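Paenibacillus xanthan lyase (Paenibacillus, PDB 6F2P) is a lyase that cleaves the polysaccharide xanthan, probably by the beta-elimination chemistry of polysaccharide lyase family 8. Local coordinates at residues A[500-514]-A[601-615]. Numbering follows the deposited sequence.
Sequences IASTDGIATETIVEN and TLWFDHGMNPTNGSY
T510 and H606 meet between two antiparallel sheets, where the contact packs tightly. T510 OG1 shares a 2.9 Å hydrogen bond with H606 NE2, in the ring plane at its edge, and another with T439 OG1. Its chi1 of -75° puts OG1 beside the backbone N and leaves T510 CG2 anti to that N, over one face of the Y615 ring, 3.7 Å from its centroid. I500 CD1 sits over one face of the H606 ring, a second CH-pi contact, while V512 CG2 comes within 3.4 Å of F604 CE2. Strands 508-516 and 595-607 pair in one sheet of the family 8 super-sandwich domain, 493-501 and 613-621 in the other; connections 502-507 and 608-612 bridge them side by side. A classic bulge brings V512 N and E513 N to L602 O. The connections form the looser, more exposed side, M608 CG passing A507 N to put SD 3.6 Å from G505 O. N609 OD1 accepts a 3.0 Å hydrogen bond from G505 N, the donor tilted 34° from the side-chain carbonyl plane; an alanine here would probably leave that amide without its acceptor and the 502-507 loop less firmly held. Water 1 links S502 OG, I506 N and N609 N.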
# COMPACT_ATOMS: atom_id res chain seq x y z
N ILE A 500 -16.16 3.12 15.78
CA ILE A 500 -17.29 2.72 14.96
C ILE A 500 -18.46 3.66 15.19
O ILE A 500 -19.08 3.64 16.25
CB ILE A 500 -17.73 1.28 15.25
CG1 ILE A 500 -16.55 0.32 15.13
CG2 ILE A 500 -18.84 0.88 14.29
CD1 ILE A 500 -16.87 -1.10 15.53
N ALA A 501 -18.76 4.48 14.18
CA ALA A 501 -19.77 5.52 14.30
C ALA A 501 -20.68 5.62 13.06
O ALA A 501 -20.23 5.52 11.92
CB ALA A 501 -19.11 6.86 14.59
N SER A 502 -21.97 5.83 13.30
CA SER A 502 -22.93 5.94 12.22
C SER A 502 -24.13 6.78 12.64
O SER A 502 -24.50 6.81 13.81
CB SER A 502 -23.39 4.54 11.79
OG SER A 502 -24.55 4.63 10.98
N THR A 503 -24.72 7.47 11.67
CA THR A 503 -25.98 8.17 11.90
C THR A 503 -27.01 7.72 10.87
O THR A 503 -27.91 8.48 10.52
CB THR A 503 -25.81 9.69 11.81
OG1 THR A 503 -25.05 10.02 10.64
CG2 THR A 503 -25.10 10.21 13.04
N ASP A 504 -26.88 6.48 10.39
CA ASP A 504 -27.70 5.99 9.28
C ASP A 504 -29.00 5.34 9.76
O ASP A 504 -29.80 4.89 8.94
CB ASP A 504 -26.91 4.97 8.43
CG ASP A 504 -25.61 5.54 7.89
OD1 ASP A 504 -25.67 6.40 6.99
OD2 ASP A 504 -24.53 5.12 8.35
N GLY A 505 -29.20 5.28 11.07
CA GLY A 505 -30.41 4.70 11.61
C GLY A 505 -30.59 3.21 11.38
O GLY A 505 -31.72 2.70 11.41
N ILE A 506 -29.49 2.51 11.15
CA ILE A 506 -29.57 1.07 10.93
C ILE A 506 -28.57 0.34 11.81
O ILE A 506 -27.43 0.78 11.97
CB ILE A 506 -29.29 0.72 9.46
CG1 ILE A 506 -30.33 1.37 8.55
CG2 ILE A 506 -29.26 -0.78 9.24
CD1 ILE A 506 -29.91 1.40 7.13
N ALA A 507 -29.01 -0.77 12.40
CA ALA A 507 -28.15 -1.61 13.22
C ALA A 507 -26.83 -1.92 12.50
O ALA A 507 -26.82 -2.36 11.35
CB ALA A 507 -28.86 -2.90 13.58
N THR A 508 -25.73 -1.68 13.19
CA THR A 508 -24.41 -1.83 12.61
C THR A 508 -23.77 -3.16 13.05
O THR A 508 -23.86 -3.54 14.22
CB THR A 508 -23.53 -0.63 12.97
OG1 THR A 508 -24.17 0.57 12.51
CG2 THR A 508 -22.14 -0.73 12.33
N GLU A 509 -23.15 -3.87 12.12
CA GLU A 509 -22.64 -5.20 12.41
C GLU A 509 -21.18 -5.38 12.00
O GLU A 509 -20.71 -4.76 11.04
CB GLU A 509 -23.48 -6.26 11.69
CG GLU A 509 -24.95 -6.25 12.05
CD GLU A 509 -25.76 -7.28 11.28
OE1 GLU A 509 -26.85 -7.66 11.76
OE2 GLU A 509 -25.30 -7.71 10.20
N THR A 510 -20.47 -6.23 12.73
CA THR A 510 -19.13 -6.65 12.33
C THR A 510 -19.11 -8.17 12.25
O THR A 510 -19.41 -8.85 13.23
CB THR A 510 -18.07 -6.17 13.33
OG1 THR A 510 -17.85 -4.76 13.14
CG2 THR A 510 -16.75 -6.93 13.12
N ILE A 511 -18.76 -8.69 11.08
CA ILE A 511 -18.87 -10.13 10.86
C ILE A 511 -17.60 -10.86 11.24
O ILE A 511 -16.54 -10.63 10.65
CB ILE A 511 -19.22 -10.47 9.40
CG1 ILE A 511 -20.36 -9.57 8.89
CG2 ILE A 511 -19.56 -11.94 9.27
CD1 ILE A 511 -21.58 -9.56 9.77
N VAL A 512 -17.69 -11.74 12.24
CA VAL A 512 -16.53 -12.52 12.64
C VAL A 512 -16.31 -13.68 11.69
O VAL A 512 -15.18 -13.98 11.29
CB VAL A 512 -16.66 -13.06 14.08
CG1 VAL A 512 -15.60 -14.11 14.36
CG2 VAL A 512 -16.55 -11.93 15.08
N GLU A 513 -17.41 -14.34 11.33
CA GLU A 513 -17.34 -15.56 10.54
C GLU A 513 -18.58 -15.69 9.66
O GLU A 513 -19.65 -15.18 10.00
CB GLU A 513 -17.19 -16.76 11.47
CG GLU A 513 -16.96 -18.09 10.78
CD GLU A 513 -15.87 -18.04 9.72
OE1 GLU A 513 -14.72 -18.38 10.04
OE2 GLU A 513 -16.17 -17.68 8.56
N ASN A 514 -18.41 -16.35 8.52
CA ASN A 514 -19.54 -16.80 7.72
C ASN A 514 -19.07 -17.99 6.91
O ASN A 514 -18.81 -17.87 5.72
CB ASN A 514 -20.08 -15.68 6.81
CG ASN A 514 -21.50 -15.96 6.34
OD1 ASN A 514 -21.96 -17.10 6.41
ND2 ASN A 514 -22.19 -14.94 5.86
N THR A 601 -22.65 -18.54 10.67
CA THR A 601 -22.38 -17.11 10.69
C THR A 601 -22.25 -16.59 12.12
O THR A 601 -23.16 -16.78 12.94
CB THR A 601 -23.52 -16.36 9.99
OG1 THR A 601 -23.82 -17.02 8.76
CG2 THR A 601 -23.13 -14.93 9.69
N LEU A 602 -21.13 -15.95 12.42
CA LEU A 602 -20.90 -15.35 13.74
C LEU A 602 -20.66 -13.86 13.57
O LEU A 602 -19.90 -13.46 12.68
CB LEU A 602 -19.70 -16.00 14.42
CG LEU A 602 -19.66 -17.54 14.50
CD1 LEU A 602 -18.34 -18.02 15.06
CD2 LEU A 602 -20.80 -18.07 15.33
N TRP A 603 -21.29 -13.02 14.39
CA TRP A 603 -21.07 -11.58 14.28
C TRP A 603 -21.34 -10.74 15.54
O TRP A 603 -21.87 -11.23 16.53
CB TRP A 603 -21.83 -11.01 13.08
CG TRP A 603 -23.33 -10.90 13.25
CD1 TRP A 603 -24.04 -9.76 13.49
CD2 TRP A 603 -24.29 -11.96 13.14
NE1 TRP A 603 -25.39 -10.05 13.56
CE2 TRP A 603 -25.56 -11.39 13.35
CE3 TRP A 603 -24.20 -13.33 12.89
CZ2 TRP A 603 -26.74 -12.15 13.32
CZ3 TRP A 603 -25.37 -14.09 12.87
CH2 TRP A 603 -26.62 -13.49 13.08
N PHE A 604 -20.94 -9.48 15.48
CA PHE A 604 -21.21 -8.52 16.54
C PHE A 604 -22.30 -7.57 16.10
O PHE A 604 -22.36 -7.17 14.92
CB PHE A 604 -19.97 -7.67 16.85
CG PHE A 604 -18.77 -8.47 17.30
CD1 PHE A 604 -18.81 -9.22 18.46
CD2 PHE A 604 -17.59 -8.42 16.58
CE1 PHE A 604 -17.70 -9.93 18.88
CE2 PHE A 604 -16.46 -9.13 17.00
CZ PHE A 604 -16.52 -9.88 18.15
N ASP A 605 -23.15 -7.17 17.04
CA ASP A 605 -24.15 -6.16 16.77
C ASP A 605 -23.85 -4.94 17.61
O ASP A 605 -24.04 -4.96 18.82
CB ASP A 605 -25.55 -6.70 17.08
CG ASP A 605 -26.66 -5.73 16.67
OD1 ASP A 605 -26.43 -4.49 16.58
OD2 ASP A 605 -27.78 -6.22 16.43
N HIS A 606 -23.40 -3.88 16.95
CA HIS A 606 -23.09 -2.62 17.63
C HIS A 606 -24.32 -1.74 17.83
O HIS A 606 -24.21 -0.63 18.35
CB HIS A 606 -22.04 -1.83 16.84
CG HIS A 606 -20.85 -2.65 16.45
ND1 HIS A 606 -19.84 -2.97 17.33
CD2 HIS A 606 -20.51 -3.22 15.27
CE1 HIS A 606 -18.93 -3.70 16.72
NE2 HIS A 606 -19.32 -3.87 15.46
N GLY A 607 -25.48 -2.24 17.41
CA GLY A 607 -26.72 -1.50 17.52
C GLY A 607 -26.87 -0.38 16.51
O GLY A 607 -26.06 -0.21 15.60
N MET A 608 -27.94 0.40 16.66
CA MET A 608 -28.20 1.52 15.78
C MET A 608 -27.40 2.73 16.19
O MET A 608 -27.07 2.89 17.36
CB MET A 608 -29.68 1.88 15.81
CG MET A 608 -30.50 1.18 14.74
SD MET A 608 -32.20 1.73 14.86
CE MET A 608 -31.93 3.50 15.03
N ASN A 609 -27.11 3.57 15.21
CA ASN A 609 -26.40 4.82 15.45
C ASN A 609 -25.29 4.79 16.50
O ASN A 609 -25.31 5.58 17.44
CB ASN A 609 -27.42 5.90 15.81
CG ASN A 609 -28.31 6.27 14.65
OD1 ASN A 609 -27.87 6.34 13.51
ND2 ASN A 609 -29.59 6.49 14.94
N PRO A 610 -24.33 3.86 16.35
CA PRO A 610 -23.27 3.81 17.36
C PRO A 610 -22.44 5.10 17.29
O PRO A 610 -22.33 5.70 16.23
CB PRO A 610 -22.44 2.60 16.93
CG PRO A 610 -22.65 2.50 15.44
CD PRO A 610 -24.06 2.96 15.21
N THR A 611 -21.89 5.52 18.42
CA THR A 611 -21.17 6.78 18.47
C THR A 611 -19.67 6.54 18.53
O THR A 611 -18.88 7.37 18.09
CB THR A 611 -21.59 7.59 19.69
OG1 THR A 611 -21.77 6.70 20.80
CG2 THR A 611 -22.89 8.30 19.42
N ASN A 612 -19.31 5.38 19.07
CA ASN A 612 -17.92 4.99 19.27
C ASN A 612 -17.85 3.51 19.64
O ASN A 612 -17.31 3.14 20.68
CB ASN A 612 -17.27 5.88 20.34
CG ASN A 612 -15.81 5.53 20.63
OD1 ASN A 612 -15.33 5.73 21.75
ND2 ASN A 612 -15.11 5.00 19.64
N GLY A 613 -18.44 2.67 18.78
CA GLY A 613 -18.46 1.23 18.99
C GLY A 613 -17.10 0.60 18.75
O GLY A 613 -16.17 1.24 18.26
N SER A 614 -16.97 -0.67 19.12
CA SER A 614 -15.69 -1.34 19.02
C SER A 614 -15.87 -2.85 19.02
O SER A 614 -16.94 -3.36 19.35
CB SER A 614 -14.78 -0.94 20.20
OG SER A 614 -15.14 -1.58 21.42
N TYR A 615 -14.82 -3.56 18.63
CA TYR A 615 -14.81 -5.01 18.74
C TYR A 615 -13.38 -5.47 18.90
O TYR A 615 -12.44 -4.72 18.59
CB TYR A 615 -15.45 -5.68 17.51
CG TYR A 615 -14.73 -5.41 16.20
CD1 TYR A 615 -13.57 -6.11 15.86
CD2 TYR A 615 -15.22 -4.48 15.29
CE1 TYR A 615 -12.91 -5.86 14.68
CE2 TYR A 615 -14.57 -4.23 14.09
CZ TYR A 615 -13.41 -4.93 13.79
OH TYR A 615 -12.75 -4.69 12.61
O HOH W 1 -26.69 3.36 12.01
O HOH W 2 -27.69 -7.91 14.33